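Local coordinates for oligopeptide ABC transporter, periplasmic oligopeptide-binding protein, putative (Thermotoga maritima MSB8, PDB 5IPW) that probably binds oligopeptides outside the cytoplasmic membrane and delivers them to an ABC transporter for uptake, at residues S527-I530 / D531-R535; D616-T620 / P621-M625. One frame throughout, in Å; residues are numbered along the deposited sequence.

Contact 1. Residues S527-I530 / D531-R535; sequences SYYI and DKNIR
Asp531 meets Ser527 through the backbone, its N donating to Ser527 O at 3.1 Å. Its CB packs beside that same carbonyl oxygen, while the carboxylate turns along the helix toward Arg535. Lys532 repeats the bond one residue on, with its N 3.0 Å from Tyr528 O. At Asn533 a side chain joins in. The backbone N reaches Tyr529 O at 2.9 Å, and the amide nitrogen Asn533 ND2 hangs over one face of the Tyr529 ring, toward its rim, 3.3 Å from Tyr529 CE2. Amide and ring planes are 53° apart, so the amide tilts over the ring instead of stacking flat on it. Tyr529 carries its CG anti to the backbone N (chi1 -180°), which sends the ring along the helix to this neighbour. This is the surface helix 523-534, one side of which packs on helix 550-564: Tyr529 stacks on Tyr553 and its OH is hydrogen-bonded to Asp557 OD2. With an alanine in place of Tyr529, Tyr553 would probably lose its stacking partner and Asp557 its hydroxyl mate, and the Asn533 amide would lose the ring beneath it. Ile534 sets CD1 3.9 Å from Tyr529 CE1, and its N makes a weak bond to Ile530 O. Arg535 N also donates to Ile530 O, at 3.3 Å, widening the helix into a pi-type turn. Its chain bends at chi2 (-80°), bringing Arg535 NE back to Asp531 OD1 in a 3.5 Å salt bridge.

Contact 2. Residues D616-T620 / P621-M625; sequences DVLRT and PLNAM
Leu622 N donates to Arg619 O at 2.8 Å across the cis peptide between Thr620 and Pro621, closing a type VI turn that follows directly on the type I turn from Asp616 to Arg619 and leads into the 3-10 segment 622-624. Arg619, shared by the two turns, has a left-handed backbone conformation. Beside this bond the side chains of Arg619 and Leu622 meet at their bases, CB to CB at 3.7 Å, with Leu622 CD2 also against Arg619 CB. Farther out the arginine chain folds back at chi2 (-54°) and again at chi3 (-60°), away from the leucine and over the first turn. There Arg619 NH1 hydrogen-bonds to Asp616 O at 3.2 Å, from above the carbonyl plane, on the face opposite that used by Arg619 N. Asp616 OD1 lies at the guanidinium edge, in its plane, 3.3 Å from Arg619 NH1 in a salt bridge. Asn623 points back to 616-620 and runs alongside Leu618 and Thr620. Its ND2 lies 3.7 Å from Leu618 CD1, and its CB is 3.8 Å from Thr620 OG1. Around the loop, Glu81 pairs with Arg619 NE and Lys78 with Asp616 OD2, while Leu618 packs on Trp87. The buried guanidinium is thus met by two carboxylates, and the type I turn, closed by Arg619 N to Asp616 O (2.9 Å), is likely to be reinforced by NH1.

Contact 1 lies at the surface, its centre about 29 Å from the centre of the chain, whereas contact 2 is buried, its centre only about 7 Å from that point; the two centres are about 36 Å apart and the contacts do not touch. Contact 1 belongs to a single helix and is built of successive helical backbone bonds, with aromatic and aliphatic groups facing helix 550-564. Contact 2 lies in the loop between strands 613-614 and 630-631, where tight turns replace the helix and helix 73-80 and strand 85-87 close in. Each has an arginine-aspartate pair, but that of 531-535 is a salt bridge one turn along the helix, while that of 616-620 belongs to a charge cluster with Lys78 and Glu81 round the buried Arg619.

Contact 1. Residues S527-I530 / D531-R535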
loop_
_atom_site.group_PDB
_atom_site.type_symbol
_atom_site.label_atom_id
_atom_site.label_comp_id
_atom_site.label_asym_id
_atom_site.label_seq_id
_atom_site.Cartn_x
_atom_site.Cartn_y
_atom_site.Cartn_z
ATOM N N SER A 527 -9.190 25.124 -2.656
ATOM C CA SER A 527 -10.565 24.717 -2.904
ATOM C C SER A 527 -11.257 25.704 -3.853
ATOM O O SER A 527 -12.036 25.303 -4.723
ATOM C CB SER A 527 -11.309 24.624 -1.577
ATOM O OG SER A 527 -12.528 23.934 -1.722
ATOM N N TYR A 528 -10.958 26.993 -3.677
ATOM C CA TYR A 528 -11.445 28.050 -4.571
ATOM C C TYR A 528 -10.925 27.852 -6.006
ATOM O O TYR A 528 -11.668 28.040 -6.974
ATOM C CB TYR A 528 -11.063 29.434 -4.008
ATOM C CG TYR A 528 -11.381 30.617 -4.905
ATOM C CD1 TYR A 528 -12.637 30.760 -5.495
ATOM C CD2 TYR A 528 -10.429 31.608 -5.144
ATOM C CE1 TYR A 528 -12.931 31.840 -6.312
ATOM C CE2 TYR A 528 -10.714 32.695 -5.959
ATOM C CZ TYR A 528 -11.968 32.805 -6.541
ATOM O OH TYR A 528 -12.269 33.874 -7.354
ATOM N N TYR A 529 -9.667 27.432 -6.128
ATOM C CA TYR A 529 -9.026 27.228 -7.426
ATOM C C TYR A 529 -9.639 26.059 -8.186
ATOM O O TYR A 529 -10.041 26.195 -9.339
ATOM C CB TYR A 529 -7.539 26.975 -7.217
ATOM C CG TYR A 529 -6.745 26.750 -8.481
ATOM C CD1 TYR A 529 -6.683 25.495 -9.076
ATOM C CD2 TYR A 529 -6.030 27.790 -9.067
ATOM C CE1 TYR A 529 -5.943 25.283 -10.227
ATOM C CE2 TYR A 529 -5.284 27.590 -10.215
ATOM C CZ TYR A 529 -5.241 26.335 -10.792
ATOM O OH TYR A 529 -4.500 26.135 -11.937
ATOM N N ILE A 530 -9.691 24.905 -7.535
ATOM C CA ILE A 530 -10.246 23.701 -8.145
ATOM C C ILE A 530 -11.671 23.981 -8.596
ATOM O O ILE A 530 -12.040 23.675 -9.728
ATOM C CB ILE A 530 -10.227 22.504 -7.167
ATOM C CG1 ILE A 530 -8.786 22.069 -6.885
ATOM C CG2 ILE A 530 -11.005 21.320 -7.732
ATOM C CD1 ILE A 530 -8.631 21.230 -5.634
ATOM N N ASP A 531 -12.462 24.571 -7.703
ATOM C CA ASP A 531 -13.853 24.902 -8.011
ATOM C C ASP A 531 -13.985 25.813 -9.230
ATOM O O ASP A 531 -14.854 25.600 -10.076
ATOM C CB ASP A 531 -14.561 25.541 -6.805
ATOM C CG ASP A 531 -15.538 24.595 -6.118
ATOM O OD1 ASP A 531 -15.505 23.371 -6.379
ATOM O OD2 ASP A 531 -16.356 25.086 -5.313
ATOM N N LYS A 532 -13.123 26.824 -9.318
ATOM C CA LYS A 532 -13.172 27.773 -10.429
ATOM C C LYS A 532 -12.736 27.123 -11.740
ATOM O O LYS A 532 -13.531 26.996 -12.668
ATOM C CB LYS A 532 -12.308 29.007 -10.134
ATOM C CG LYS A 532 -12.376 30.084 -11.210
ATOM C CD LYS A 532 -11.588 31.324 -10.824
ATOM C CE LYS A 532 -11.462 32.284 -11.997
ATOM N NZ LYS A 532 -10.646 33.477 -11.648
ATOM N N ASN A 533 -11.481 26.689 -11.800
ATOM C CA ASN A 533 -10.879 26.245 -13.054
ATOM C C ASN A 533 -11.284 24.842 -13.481
ATOM O O ASN A 533 -11.762 24.643 -14.594
ATOM C CB ASN A 533 -9.358 26.327 -12.963
ATOM C CG ASN A 533 -8.876 27.714 -12.596
ATOM O OD1 ASN A 533 -9.676 28.615 -12.347
ATOM N ND2 ASN A 533 -7.564 27.892 -12.558
ATOM N N ILE A 534 -11.102 23.871 -12.594
ATOM C CA ILE A 534 -11.249 22.466 -12.966
ATOM C C ILE A 534 -12.704 22.058 -13.193
ATOM O O ILE A 534 -12.994 21.339 -14.147
ATOM C CB ILE A 534 -10.578 21.527 -11.933
ATOM C CG1 ILE A 534 -9.064 21.459 -12.171
ATOM C CG2 ILE A 534 -11.141 20.111 -12.017
ATOM C CD1 ILE A 534 -8.327 22.771 -11.993
ATOM N N ARG A 535 -13.613 22.510 -12.332
ATOM C CA ARG A 535 -15.007 22.036 -12.381
ATOM C C ARG A 535 -15.718 22.236 -13.741
ATOM O O ARG A 535 -16.190 21.252 -14.316
ATOM C CB ARG A 535 -15.851 22.626 -11.239
ATOM C CG ARG A 535 -15.410 22.217 -9.845
ATOM C CD ARG A 535 -15.891 20.832 -9.458
ATOM N NE ARG A 535 -15.257 20.388 -8.220
ATOM C CZ ARG A 535 -15.503 19.229 -7.612
ATOM N NH1 ARG A 535 -14.860 18.930 -6.488
ATOM N NH2 ARG A 535 -16.385 18.369 -8.116
#

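Contact 2. Residues D616-T620 / P621-M625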
loop_
_atom_site.group_PDB
_atom_site.type_symbol
_atom_site.label_atom_id
_atom_site.label_comp_id
_atom_site.label_asym_id
_atom_site.label_seq_id
_atom_site.Cartn_x
_atom_site.Cartn_y
_atom_site.Cartn_z
ATOM N N ASP A 616 0.423 -1.190 2.765
ATOM C CA ASP A 616 -0.909 -1.814 2.696
ATOM C C ASP A 616 -1.484 -1.744 1.274
ATOM O O ASP A 616 -2.163 -2.665 0.829
ATOM C CB ASP A 616 -1.876 -1.183 3.711
ATOM C CG ASP A 616 -3.304 -1.731 3.593
ATOM O OD1 ASP A 616 -4.083 -1.218 2.755
ATOM O OD2 ASP A 616 -3.657 -2.667 4.345
ATOM N N VAL A 617 -1.202 -0.656 0.571
ATOM C CA VAL A 617 -1.621 -0.489 -0.821
ATOM C C VAL A 617 -1.092 -1.587 -1.748
ATOM O O VAL A 617 -1.762 -1.958 -2.711
ATOM C CB VAL A 617 -1.225 0.907 -1.365
ATOM C CG1 VAL A 617 0.266 1.176 -1.185
ATOM C CG2 VAL A 617 -1.623 1.068 -2.826
ATOM N N LEU A 618 0.097 -2.110 -1.461
ATOM C CA LEU A 618 0.668 -3.202 -2.255
ATOM C C LEU A 618 0.275 -4.579 -1.717
ATOM O O LEU A 618 0.727 -5.611 -2.225
ATOM C CB LEU A 618 2.189 -3.081 -2.302
ATOM C CG LEU A 618 2.771 -1.770 -2.827
ATOM C CD1 LEU A 618 4.285 -1.788 -2.682
ATOM C CD2 LEU A 618 2.376 -1.527 -4.276
ATOM N N ARG A 619 -0.562 -4.589 -0.686
ATOM C CA ARG A 619 -1.112 -5.823 -0.114
ATOM C C ARG A 619 -0.022 -6.735 0.447
ATOM O O ARG A 619 -0.198 -7.944 0.504
ATOM C CB ARG A 619 -1.953 -6.577 -1.162
ATOM C CG ARG A 619 -2.916 -5.716 -1.976
ATOM C CD ARG A 619 -3.837 -4.881 -1.103
ATOM N NE ARG A 619 -4.656 -5.726 -0.242
ATOM C CZ ARG A 619 -5.148 -5.372 0.944
ATOM N NH1 ARG A 619 -4.912 -4.171 1.456
ATOM N NH2 ARG A 619 -5.877 -6.237 1.630
ATOM N N THR A 620 1.095 -6.151 0.871
ATOM C CA THR A 620 2.235 -6.932 1.332
ATOM C C THR A 620 1.760 -7.965 2.353
ATOM O O THR A 620 0.977 -7.633 3.229
ATOM C CB THR A 620 3.327 -6.017 1.918
ATOM O OG1 THR A 620 3.806 -5.138 0.891
ATOM C CG2 THR A 620 4.500 -6.814 2.442
ATOM N N PRO A 621 2.217 -9.228 2.234
ATOM C CA PRO A 621 3.233 -9.759 1.331
ATOM C C PRO A 621 2.751 -10.246 -0.039
ATOM O O PRO A 621 3.530 -10.882 -0.738
ATOM C CB PRO A 621 3.780 -10.944 2.123
ATOM C CG PRO A 621 2.565 -11.494 2.791
ATOM C CD PRO A 621 1.697 -10.294 3.115
ATOM N N LEU A 622 1.519 -9.950 -0.445
ATOM C CA LEU A 622 1.056 -10.340 -1.795
ATOM C C LEU A 622 1.996 -9.824 -2.877
ATOM O O LEU A 622 2.196 -10.440 -3.921
ATOM C CB LEU A 622 -0.342 -9.799 -2.069
ATOM C CG LEU A 622 -0.959 -10.243 -3.396
ATOM C CD1 LEU A 622 -1.186 -11.746 -3.394
ATOM C CD2 LEU A 622 -2.258 -9.504 -3.654
ATOM N N ASN A 623 2.538 -8.657 -2.602
ATOM C CA ASN A 623 3.580 -8.018 -3.379
ATOM C C ASN A 623 4.784 -8.941 -3.697
ATOM O O ASN A 623 5.427 -8.791 -4.725
ATOM C CB ASN A 623 4.027 -6.803 -2.546
ATOM C CG ASN A 623 5.015 -5.943 -3.258
ATOM O OD1 ASN A 623 5.121 -5.989 -4.487
ATOM N ND2 ASN A 623 5.753 -5.145 -2.498
ATOM N N ALA A 624 5.093 -9.871 -2.793
ATOM C CA ALA A 624 6.152 -10.863 -2.995
ATOM C C ALA A 624 5.687 -12.092 -3.780
ATOM O O ALA A 624 6.501 -12.939 -4.154
ATOM C CB ALA A 624 6.696 -11.302 -1.644
ATOM N N MET A 625 4.376 -12.195 -3.980
ATOM C CA MET A 625 3.732 -13.254 -4.749
ATOM C C MET A 625 3.875 -14.636 -4.119
ATOM O O MET A 625 4.526 -15.516 -4.672
ATOM C CB MET A 625 4.220 -13.244 -6.213
ATOM C CG MET A 625 3.114 -13.542 -7.226
ATOM S SD MET A 625 1.640 -12.526 -6.949
ATOM C CE MET A 625 0.501 -13.219 -8.134
#